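Local structure of novel antigen receptor (Ginglymostoma cirratum, 4Q97) at residues V45-N50 and S75-P80; L81-W84 and V89-C92. The protein probably recognises antigen as the shark antibody IgNAR, of which this immunoglobulin C1-set domain is a constant part. All coordinates share one frame; numbering follows the deposited sequence.

After strands 12-18 and 28-38 of one sheet, the chain runs through strand 44-49 of the other, passes the edge strand 52-53, crosses back at 58-65 and continues into 71-80, whose 75-80 part runs roughly parallel to 45-49. There interaction 1 closes a connection of 24 residues across the interior of the sandwich rather than within a sheet. Through loop 81-84, interaction 2 closes a much shorter connection, with four residues between its segments, when strand 89-96 begins. The contacts are in series, neither nested nor crossed, yet they meet in space: strands 44-49 and 89-96 are sheet neighbours, and K49 pairs with E83. Interaction 1 ties the two sheets together; interaction 2 ties the loop to the sheet it leads into.

Interaction 1: residues V45-N50 and S75-P80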
# COMPACT_ATOMS: atom_id res chain seq x y z
N VAL A 45 13.34 6.08 2.53
CA VAL A 45 12.54 5.15 3.35
C VAL A 45 13.45 4.14 4.04
O VAL A 45 14.35 3.57 3.43
CB VAL A 45 11.50 4.36 2.51
CG1 VAL A 45 10.49 3.67 3.41
CG2 VAL A 45 10.79 5.27 1.52
N SER A 46 13.18 3.91 5.33
CA SER A 46 13.93 2.94 6.11
C SER A 46 13.06 2.28 7.18
O SER A 46 12.28 2.95 7.86
CB SER A 46 15.17 3.58 6.75
OG SER A 46 14.80 4.69 7.54
N TRP A 47 13.21 0.97 7.31
CA TRP A 47 12.44 0.16 8.24
C TRP A 47 13.26 -0.19 9.47
O TRP A 47 14.48 -0.37 9.37
CB TRP A 47 12.02 -1.14 7.57
CG TRP A 47 10.97 -0.99 6.55
CD1 TRP A 47 11.15 -0.75 5.22
CD2 TRP A 47 9.55 -1.08 6.75
NE1 TRP A 47 9.93 -0.69 4.58
CE2 TRP A 47 8.94 -0.89 5.50
CE3 TRP A 47 8.75 -1.31 7.88
CZ2 TRP A 47 7.54 -0.91 5.33
CZ3 TRP A 47 7.36 -1.33 7.71
CH2 TRP A 47 6.78 -1.14 6.45
N GLN A 48 12.58 -0.28 10.61
CA GLN A 48 13.19 -0.75 11.85
C GLN A 48 12.32 -1.79 12.54
O GLN A 48 11.10 -1.81 12.38
CB GLN A 48 13.44 0.40 12.83
CG GLN A 48 14.73 1.16 12.60
CD GLN A 48 14.50 2.59 12.14
OE1 GLN A 48 15.16 3.51 12.62
NE2 GLN A 48 13.56 2.79 11.22
N LYS A 49 12.98 -2.67 13.30
CA LYS A 49 12.31 -3.58 14.23
C LYS A 49 12.88 -3.36 15.63
O LYS A 49 14.10 -3.40 15.82
CB LYS A 49 12.51 -5.03 13.80
CG LYS A 49 11.84 -6.04 14.72
CD LYS A 49 12.44 -7.43 14.53
CE LYS A 49 12.17 -8.29 15.75
NZ LYS A 49 13.10 -9.46 15.81
N ASN A 50 11.99 -3.15 16.60
CA ASN A 50 12.38 -2.98 18.01
C ASN A 50 13.59 -2.07 18.24
O ASN A 50 14.55 -2.46 18.91
CB ASN A 50 12.64 -4.35 18.67
CG ASN A 50 11.44 -4.88 19.43
OD1 ASN A 50 10.34 -4.97 18.89
ND2 ASN A 50 11.66 -5.23 20.69
N SER A 75 5.86 1.31 0.59
CA SER A 75 6.98 0.44 0.93
C SER A 75 6.44 -0.83 1.58
O SER A 75 5.74 -0.77 2.59
CB SER A 75 7.98 1.14 1.85
OG SER A 75 9.15 0.36 2.00
N LEU A 76 6.79 -1.97 0.99
CA LEU A 76 6.20 -3.25 1.36
C LEU A 76 7.18 -4.17 2.08
O LEU A 76 8.21 -4.55 1.53
CB LEU A 76 5.68 -3.96 0.11
CG LEU A 76 4.38 -3.40 -0.46
CD1 LEU A 76 4.24 -3.75 -1.94
CD2 LEU A 76 3.22 -3.95 0.35
N LEU A 77 6.84 -4.53 3.32
CA LEU A 77 7.65 -5.44 4.10
C LEU A 77 6.87 -6.70 4.48
O LEU A 77 5.76 -6.61 5.03
CB LEU A 77 8.20 -4.76 5.36
CG LEU A 77 8.93 -5.62 6.40
CD1 LEU A 77 10.30 -6.08 5.92
CD2 LEU A 77 9.06 -4.87 7.72
N LYS A 78 7.44 -7.85 4.16
CA LYS A 78 6.92 -9.13 4.64
C LYS A 78 7.68 -9.46 5.91
O LYS A 78 8.91 -9.59 5.88
CB LYS A 78 7.15 -10.25 3.62
CG LYS A 78 7.08 -9.83 2.16
CD LYS A 78 7.40 -11.02 1.27
CE LYS A 78 8.25 -10.61 0.07
NZ LYS A 78 9.03 -11.77 -0.46
N VAL A 79 6.96 -9.58 7.02
CA VAL A 79 7.58 -9.99 8.27
C VAL A 79 7.13 -11.40 8.67
O VAL A 79 5.93 -11.69 8.66
CB VAL A 79 7.41 -8.94 9.40
CG1 VAL A 79 6.54 -7.77 8.96
CG2 VAL A 79 6.88 -9.55 10.69
N PRO A 80 8.09 -12.28 8.98
CA PRO A 80 7.82 -13.59 9.57
C PRO A 80 6.72 -13.54 10.63
O PRO A 80 6.76 -12.70 11.53
CB PRO A 80 9.17 -13.95 10.21
CG PRO A 80 10.20 -13.14 9.48
CD PRO A 80 9.50 -12.17 8.57
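The indole of W47 points from strand 44-49 into the sandwich and presents two different surfaces to strand 71-80: its pyrrole edge to S75 and one face to L77. The axes of segments 45-49 and 75-80, from opposite sheets, run in roughly the same direction and come within 9.2 Å, a gap bridged by side chains. At the edge, W47 NE1 donates to S75 OG over 2.9 Å; the bond is fairly straight (N-H...O 158°), and the hydroxyl lies close to the ring plane, where the N-H points. S75 OG is carried to this position by a first torsion that sets it opposite its own backbone N (-171°). Farther along the same rim, W47 CZ2 comes to 3.3 Å from S75 O, so serine hydroxyl and carbonyl both line the ring edge. L77 approaches quite differently. Its CB stands over the six-membered ring of W47, 3.9 Å from the centroid and only 9° off the normal, a CH-pi contact. From there the leucine and tryptophan side chains slide past one another in opposite senses, and L77 CD2 settles 3.6 Å from W47 CE3. V45 adds a lighter touch beside the serine, with CG1 3.8 Å from S75 OG. Around them, F58 meets the indole with its ring inclined, and W47 also packs on C33 of the disulfide, the usual neighbourhood of the core tryptophan in immunoglobulin domains. S75 OG has a second hydrogen-bonding partner in T60 OG1, on the adjacent strand 58-65. The chemistry therefore implies a division of labour: apolar packing covers one face of the indole, while the serine satisfies its single buried N-H and, because that bond is directional, probably limits rotation of the ring within the core.

Interaction 2: residues L81-W84 and V89-C92; sequences LQEW and VYSC
Y90 reaches from strand 89-96 to the loop 81-84 and meets E83 and W84 there. Starting at CB, the first torsion sets CG opposite the carbonyl carbon of Y90 (chi1 -66°), which sends the ring out toward E83 and W84. Y90 CD2 is the first atom to touch, 3.9 Å from W84 CZ3, which offers the rim of its indole. Next, Y90 CE2 lies 4.0 Å from W84 CE3 and 3.7 Å from E83 O, while on the ring's other side CE1 packs on K49 CG. Y90 CZ is 3.9 Å from E83 O. At the tip, Y90 OH donates to E83 O over 3.1 Å, coming from well above the carbonyl plane (61° out of it), and sits 3.2 Å from E83 CB. The carboxylate of E83 stands steeply to the ring, turned to its salt bridge with K49. E83 O is also hydrogen-bonded to S88 OG, so two hydroxyls grip this carbonyl, while W84 packs against V29 and L31 of the facing sheet. A tyrosine two residues before the disulfide cysteine, here C92, is characteristic of the immunoglobulin F strand; its hydroxyl ties that strand to the E-F loop in a way related to, but not strictly, a tyrosine corner.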
# COMPACT_ATOMS: atom_id res chain seq x y z
N LEU A 81 5.73 -14.42 10.50
CA LEU A 81 4.59 -14.48 11.42
C LEU A 81 5.10 -14.73 12.84
O LEU A 81 4.57 -14.19 13.81
CB LEU A 81 3.62 -15.59 11.01
CG LEU A 81 2.10 -15.36 11.05
CD1 LEU A 81 1.37 -16.68 10.90
CD2 LEU A 81 1.63 -14.65 12.32
N GLN A 82 6.12 -15.58 12.93
CA GLN A 82 6.90 -15.79 14.14
C GLN A 82 7.27 -14.46 14.78
O GLN A 82 6.98 -14.21 15.96
CB GLN A 82 8.19 -16.54 13.77
CG GLN A 82 8.76 -17.41 14.86
CD GLN A 82 7.91 -18.63 15.16
OE1 GLN A 82 7.12 -19.08 14.33
NE2 GLN A 82 8.07 -19.18 16.35
N GLU A 83 7.89 -13.59 13.98
CA GLU A 83 8.44 -12.32 14.42
C GLU A 83 7.37 -11.26 14.71
O GLU A 83 7.70 -10.14 15.11
CB GLU A 83 9.42 -11.80 13.37
CG GLU A 83 10.72 -12.59 13.29
CD GLU A 83 11.77 -12.05 14.23
OE1 GLU A 83 12.17 -12.78 15.17
OE2 GLU A 83 12.19 -10.89 14.04
N TRP A 84 6.10 -11.61 14.52
CA TRP A 84 5.02 -10.64 14.66
C TRP A 84 4.43 -10.56 16.07
O TRP A 84 4.09 -9.47 16.52
CB TRP A 84 3.93 -10.89 13.60
CG TRP A 84 2.73 -9.97 13.69
CD1 TRP A 84 1.44 -10.33 13.95
CD2 TRP A 84 2.72 -8.54 13.51
NE1 TRP A 84 0.62 -9.22 13.95
CE2 TRP A 84 1.38 -8.11 13.69
CE3 TRP A 84 3.70 -7.58 13.22
CZ2 TRP A 84 1.00 -6.76 13.58
CZ3 TRP A 84 3.33 -6.24 13.12
CH2 TRP A 84 1.98 -5.85 13.29
N VAL A 89 8.05 -4.31 17.65
CA VAL A 89 7.59 -3.05 17.08
C VAL A 89 8.29 -2.83 15.76
O VAL A 89 9.51 -2.83 15.68
CB VAL A 89 7.82 -1.84 18.02
CG1 VAL A 89 9.27 -1.74 18.48
CG2 VAL A 89 7.39 -0.54 17.34
N TYR A 90 7.49 -2.66 14.71
CA TYR A 90 8.04 -2.30 13.42
C TYR A 90 7.71 -0.85 13.12
O TYR A 90 6.59 -0.39 13.37
CB TYR A 90 7.49 -3.22 12.34
CG TYR A 90 7.94 -4.66 12.48
CD1 TYR A 90 9.12 -5.09 11.88
CD2 TYR A 90 7.19 -5.57 13.21
CE1 TYR A 90 9.54 -6.41 12.01
CE2 TYR A 90 7.60 -6.89 13.34
CZ TYR A 90 8.78 -7.30 12.74
OH TYR A 90 9.20 -8.60 12.86
N SER A 91 8.71 -0.14 12.62
CA SER A 91 8.55 1.24 12.23
C SER A 91 9.15 1.45 10.85
O SER A 91 10.17 0.85 10.52
CB SER A 91 9.20 2.18 13.26
OG SER A 91 10.61 1.97 13.34
N CYS A 92 8.49 2.27 10.03
CA CYS A 92 9.13 2.84 8.85
C CYS A 92 9.36 4.32 9.11
O CYS A 92 8.61 4.98 9.84
CB CYS A 92 8.30 2.62 7.57
SG CYS A 92 6.76 3.55 7.53